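Local coordinates for protein glucose 1-dehydrogenase (Haloferax mediterranei, PDB 2B5W) that catalyses the zinc-dependent oxidation of D-glucose to D-glucono-1,5-lactone, and of several other aldoses, using NADP(+) in preference to NAD(+), at residues Glu24-Cys38 / His63-Leu77. The protein carries 1 engineered substitution. Numbering follows the deposited sequence.
Sequences ESGEALVRTLRVGVC and HEAVGVVVDPNDTEL. Engineered in segment 24-38: C38 (natural residue Asp). With ZN (zinc ion), chain B.
The carbonyl oxygen L29 O is gripped by two consecutive amides, V70 N at 2.9 Å and D71 N at 3.2 Å, the signature of a classic beta bulge. It illustrates how two antiparallel strands of the GroES-like domain stay paired through local irregularities. A second classic bulge has its extra residue in the other strand: V66 O accepts from both L33 N and R34 N. Between the bulges, R31 bends at chi3 (43°) and lays its guanidinium over V68, whose CG1 sits above the centre of the plane, 3.4 Å from R31 NH1; the R31 NH2 group also bonds T356 O. At the end of the ladder away from the zinc, the carboxylate of D74 reaches across to the turn at S25 and G26, its syn lone pairs taking S25 OG and G26 N, the latter 2.8 Å from D74 OD1. T75 closes the facing turn: OG1 bonds P72 O and receives L77 N in an ST turn, while T75 CG2, anti to the carbonyl carbon, lies 3.6 Å from G26 O. With an alanine here both OG1 and CG2 are gone, which is likely to leave L77 N without this acceptor and open a small gap beside G26 and E27. At the other end the catalytic zinc ion is bound by H63, E64 and the engineered C38, beside the bound NADP. K349 forms a salt bridge with E64 OE1 and probably helps to orient the carboxylate, whose other oxygen, E64 OE2, meets the zinc at 1.9 Å; C38 SG lies in the plane of the H63 ring, at its edge, 3.6 Å from H63 NE2.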
loop_
_atom_site.group_PDB
_atom_site.type_symbol
_atom_site.label_atom_id
_atom_site.label_comp_id
_atom_site.label_asym_id
_atom_site.label_seq_id
_atom_site.Cartn_x
_atom_site.Cartn_y
_atom_site.Cartn_z
ATOM N N GLU A 24 14.428 14.481 34.668
ATOM C CA GLU A 24 13.119 14.807 35.229
ATOM C C GLU A 24 12.388 13.545 35.645
ATOM O O GLU A 24 12.836 12.437 35.386
ATOM C CB GLU A 24 12.289 15.596 34.214
ATOM C CG GLU A 24 12.974 16.879 33.771
ATOM C CD GLU A 24 12.017 17.931 33.250
ATOM O OE1 GLU A 24 11.177 17.590 32.397
ATOM O OE2 GLU A 24 12.115 19.096 33.686
ATOM N N SER A 25 11.259 13.687 36.321
ATOM C CA SER A 25 10.505 12.507 36.724
ATOM C C SER A 25 10.195 11.622 35.534
ATOM O O SER A 25 9.781 12.120 34.480
ATOM C CB SER A 25 9.170 12.904 37.363
ATOM O OG SER A 25 8.454 11.762 37.830
ATOM N N GLY A 26 10.346 10.318 35.729
ATOM C CA GLY A 26 10.075 9.346 34.686
ATOM C C GLY A 26 11.238 9.165 33.721
ATOM O O GLY A 26 11.119 8.343 32.822
ATOM N N GLU A 27 12.310 9.923 33.910
ATOM C CA GLU A 27 13.509 9.858 33.054
ATOM C C GLU A 27 14.706 9.230 33.787
ATOM O O GLU A 27 14.918 9.423 34.989
ATOM C CB GLU A 27 13.936 11.262 32.595
ATOM C CG GLU A 27 12.883 12.063 31.842
ATOM C CD GLU A 27 13.411 13.375 31.281
ATOM O OE1 GLU A 27 14.356 13.969 31.862
ATOM O OE2 GLU A 27 12.880 13.785 30.219
ATOM N N ALA A 28 15.582 8.566 33.024
ATOM C CA ALA A 28 16.887 8.166 33.502
ATOM C C ALA A 28 18.007 8.981 32.851
ATOM O O ALA A 28 17.856 9.534 31.766
ATOM C CB ALA A 28 17.130 6.709 33.202
ATOM N N LEU A 29 19.115 9.066 33.555
ATOM C CA LEU A 29 20.377 9.599 33.023
ATOM C C LEU A 29 21.227 8.462 32.472
ATOM O O LEU A 29 21.468 7.460 33.133
ATOM C CB LEU A 29 21.170 10.354 34.090
ATOM C CG LEU A 29 22.470 10.986 33.645
ATOM C CD1 LEU A 29 22.200 12.141 32.710
ATOM C CD2 LEU A 29 23.298 11.447 34.847
ATOM N N VAL A 30 21.680 8.655 31.243
ATOM C CA VAL A 30 22.416 7.664 30.473
ATOM C C VAL A 30 23.784 8.235 30.109
ATOM O O VAL A 30 23.902 9.366 29.616
ATOM C CB VAL A 30 21.645 7.333 29.180
ATOM C CG1 VAL A 30 22.408 6.219 28.385
ATOM C CG2 VAL A 30 20.169 6.971 29.448
ATOM N N ARG A 31 24.829 7.428 30.272
ATOM C CA ARG A 31 26.141 7.733 29.742
ATOM C C ARG A 31 26.240 7.158 28.345
ATOM O O ARG A 31 26.114 5.951 28.157
ATOM C CB ARG A 31 27.248 7.152 30.620
ATOM C CG ARG A 31 28.623 7.389 30.089
ATOM C CD ARG A 31 29.757 7.036 31.078
ATOM N NE ARG A 31 29.608 5.775 31.828
ATOM C CZ ARG A 31 30.025 4.595 31.432
ATOM N NH1 ARG A 31 29.910 3.562 32.247
ATOM N NH2 ARG A 31 30.552 4.411 30.240
ATOM N N THR A 32 26.518 8.022 27.380
ATOM C CA THR A 32 26.630 7.597 25.982
ATOM C C THR A 32 27.829 6.699 25.750
ATOM O O THR A 32 28.944 7.009 26.184
ATOM C CB THR A 32 26.715 8.820 25.093
ATOM O OG1 THR A 32 25.578 9.646 25.382
ATOM C CG2 THR A 32 26.645 8.452 23.640
ATOM N N LEU A 33 27.599 5.569 25.077
ATOM C CA LEU A 33 28.682 4.652 24.691
ATOM C C LEU A 33 29.085 4.999 23.254
ATOM O O LEU A 33 30.171 5.501 23.027
ATOM C CB LEU A 33 28.259 3.181 24.818
ATOM C CG LEU A 33 27.993 2.760 26.252
ATOM C CD1 LEU A 33 27.205 1.466 26.235
ATOM C CD2 LEU A 33 29.268 2.568 27.017
ATOM N N ARG A 34 28.203 4.738 22.277
ATOM C CA ARG A 34 28.462 5.003 20.854
ATOM C C ARG A 34 27.240 5.569 20.179
ATOM O O ARG A 34 26.116 5.244 20.556
ATOM C CB ARG A 34 28.877 3.718 20.127
ATOM C CG ARG A 34 30.246 3.208 20.547
ATOM C CD ARG A 34 30.514 1.788 20.058
ATOM N NE ARG A 34 31.901 1.443 20.328
ATOM C CZ ARG A 34 32.549 0.518 19.678
ATOM N NH1 ARG A 34 31.928 -0.243 18.796
ATOM N NH2 ARG A 34 33.854 0.323 19.940
ATOM N N VAL A 35 27.443 6.412 19.175
ATOM C CA VAL A 35 26.358 6.969 18.380
ATOM C C VAL A 35 26.722 6.827 16.921
ATOM O O VAL A 35 27.807 7.218 16.490
ATOM C CB VAL A 35 26.081 8.451 18.706
ATOM C CG1 VAL A 35 24.869 8.935 17.955
ATOM C CG2 VAL A 35 25.931 8.647 20.179
ATOM N N GLY A 36 25.856 6.197 16.151
ATOM C CA GLY A 36 26.041 6.024 14.740
ATOM C C GLY A 36 25.755 7.257 13.916
ATOM O O GLY A 36 25.127 8.208 14.371
ATOM N N VAL A 37 26.259 7.236 12.690
ATOM C CA VAL A 37 26.038 8.278 11.693
ATOM C C VAL A 37 25.370 7.624 10.484
ATOM O O VAL A 37 25.707 6.515 10.092
ATOM C CB VAL A 37 27.370 8.889 11.298
ATOM C CG1 VAL A 37 27.209 9.899 10.165
ATOM C CG2 VAL A 37 28.058 9.544 12.502
ATOM N N CYS A 38 24.311 8.219 9.945
ATOM C CA CYS A 38 23.726 7.705 8.698
ATOM C C CYS A 38 23.404 8.859 7.771
ATOM O O CYS A 38 23.695 10.014 8.075
ATOM C CB CYS A 38 22.476 6.855 8.923
ATOM S SG CYS A 38 20.946 7.780 9.239
ATOM N N HIS A 63 21.061 10.330 16.277
ATOM C CA HIS A 63 19.792 9.716 16.669
ATOM C C HIS A 63 19.925 8.198 16.831
ATOM O O HIS A 63 18.953 7.532 17.163
ATOM C CB HIS A 63 18.704 10.022 15.624
ATOM C CG HIS A 63 19.076 9.559 14.261
ATOM N ND1 HIS A 63 19.904 10.290 13.432
ATOM C CD2 HIS A 63 18.809 8.400 13.609
ATOM C CE1 HIS A 63 20.147 9.591 12.335
ATOM N NE2 HIS A 63 19.513 8.431 12.422
ATOM N N GLU A 64 21.097 7.636 16.562
ATOM C CA GLU A 64 21.339 6.182 16.678
ATOM C C GLU A 64 22.297 5.884 17.848
ATOM O O GLU A 64 23.520 5.729 17.649
ATOM C CB GLU A 64 21.993 5.686 15.405
ATOM C CG GLU A 64 21.328 6.051 14.111
ATOM C CD GLU A 64 22.104 5.583 12.912
ATOM O OE1 GLU A 64 23.206 5.016 13.083
ATOM O OE2 GLU A 64 21.580 5.721 11.819
ATOM N N ALA A 65 21.777 5.705 19.049
ATOM C CA ALA A 65 22.593 5.704 20.222
ATOM C C ALA A 65 22.481 4.442 21.009
ATOM O O ALA A 65 21.447 3.777 20.951
ATOM C CB ALA A 65 22.231 6.854 21.136
ATOM N N VAL A 66 23.550 4.129 21.737
ATOM C CA VAL A 66 23.528 3.120 22.785
ATOM C C VAL A 66 24.290 3.675 23.973
ATOM O O VAL A 66 25.316 4.331 23.812
ATOM C CB VAL A 66 24.091 1.735 22.296
ATOM C CG1 VAL A 66 25.509 1.826 21.748
ATOM C CG2 VAL A 66 24.008 0.712 23.382
ATOM N N GLY A 67 23.766 3.456 25.172
ATOM C CA GLY A 67 24.385 3.953 26.366
ATOM C C GLY A 67 24.145 3.047 27.545
ATOM O O GLY A 67 23.498 2.004 27.386
ATOM N N VAL A 68 24.701 3.450 28.684
ATOM C CA VAL A 68 24.565 2.707 29.932
ATOM C C VAL A 68 23.834 3.641 30.931
ATOM O O VAL A 68 24.176 4.806 31.087
ATOM C CB VAL A 68 25.928 2.177 30.426
ATOM C CG1 VAL A 68 26.951 3.243 30.529
ATOM C CG2 VAL A 68 25.790 1.478 31.772
ATOM N N VAL A 69 22.823 3.106 31.618
ATOM C CA VAL A 69 22.075 3.873 32.603
ATOM C C VAL A 69 23.006 4.087 33.782
ATOM O O VAL A 69 23.590 3.132 34.314
ATOM C CB VAL A 69 20.802 3.127 33.077
ATOM C CG1 VAL A 69 20.153 3.879 34.284
ATOM C CG2 VAL A 69 19.813 2.984 31.946
ATOM N N VAL A 70 23.187 5.355 34.157
ATOM C CA VAL A 70 24.061 5.715 35.269
ATOM C C VAL A 70 23.238 6.225 36.465
ATOM O O VAL A 70 23.684 6.111 37.603
ATOM C CB VAL A 70 25.199 6.693 34.891
ATOM C CG1 VAL A 70 26.171 6.032 33.912
ATOM C CG2 VAL A 70 24.656 7.994 34.318
ATOM N N ASP A 71 22.038 6.755 36.212
ATOM C CA ASP A 71 21.098 7.128 37.277
ATOM C C ASP A 71 19.681 6.765 36.842
ATOM O O ASP A 71 19.078 7.453 36.021
ATOM C CB ASP A 71 21.187 8.618 37.604
ATOM C CG ASP A 71 20.234 9.044 38.733
ATOM O OD1 ASP A 71 19.570 8.179 39.342
ATOM O OD2 ASP A 71 20.097 10.243 39.065
ATOM N N PRO A 72 19.119 5.676 37.380
ATOM C CA PRO A 72 17.741 5.292 37.042
ATOM C C PRO A 72 16.638 6.195 37.610
ATOM O O PRO A 72 15.497 6.061 37.190
ATOM C CB PRO A 72 17.622 3.864 37.599
ATOM C CG PRO A 72 18.618 3.763 38.600
ATOM C CD PRO A 72 19.766 4.700 38.269
ATOM N N ASN A 73 17.010 7.093 38.516
ATOM C CA ASN A 73 16.119 8.126 39.028
ATOM C C ASN A 73 14.865 7.420 39.558
ATOM O O ASN A 73 14.997 6.441 40.316
ATOM C CB ASN A 73 15.834 9.162 37.922
ATOM C CG ASN A 73 15.211 10.452 38.455
ATOM O OD1 ASN A 73 15.514 10.888 39.576
ATOM N ND2 ASN A 73 14.325 11.069 37.649
ATOM N N ASP A 74 13.662 7.839 39.187
ATOM C CA ASP A 74 12.457 7.173 39.692
ATOM C C ASP A 74 11.849 6.158 38.712
ATOM O O ASP A 74 10.674 5.790 38.801
ATOM C CB ASP A 74 11.423 8.195 40.201
ATOM C CG ASP A 74 10.939 9.166 39.135
ATOM O OD1 ASP A 74 11.428 9.127 37.969
ATOM O OD2 ASP A 74 10.053 10.023 39.399
ATOM N N THR A 75 12.684 5.647 37.805
ATOM C CA THR A 75 12.252 4.664 36.830
ATOM C C THR A 75 12.475 3.244 37.343
ATOM O O THR A 75 13.141 3.038 38.355
ATOM C CB THR A 75 13.020 4.826 35.497
ATOM O OG1 THR A 75 14.378 4.394 35.645
ATOM C CG2 THR A 75 13.080 6.315 35.073
ATOM N N GLU A 76 11.966 2.279 36.587
ATOM C CA GLU A 76 12.197 0.857 36.865
ATOM C C GLU A 76 13.425 0.288 36.175
ATOM O O GLU A 76 13.704 -0.900 36.272
ATOM C CB GLU A 76 10.988 0.051 36.449
ATOM C CG GLU A 76 9.787 0.324 37.337
ATOM C CD GLU A 76 8.585 -0.457 36.896
ATOM O OE1 GLU A 76 7.960 -0.047 35.899
ATOM O OE2 GLU A 76 8.282 -1.484 37.536
ATOM N N LEU A 77 14.164 1.131 35.472
ATOM C CA LEU A 77 15.467 0.720 34.955
ATOM C C LEU A 77 16.457 0.576 36.086
ATOM O O LEU A 77 16.218 1.027 37.221
ATOM C CB LEU A 77 15.964 1.764 33.940
ATOM C CG LEU A 77 15.125 1.911 32.699
ATOM C CD1 LEU A 77 15.602 3.112 31.878
ATOM C CD2 LEU A 77 15.198 0.648 31.856
HETATM ZN ZN ZN B . 20.256 6.899 11.235
#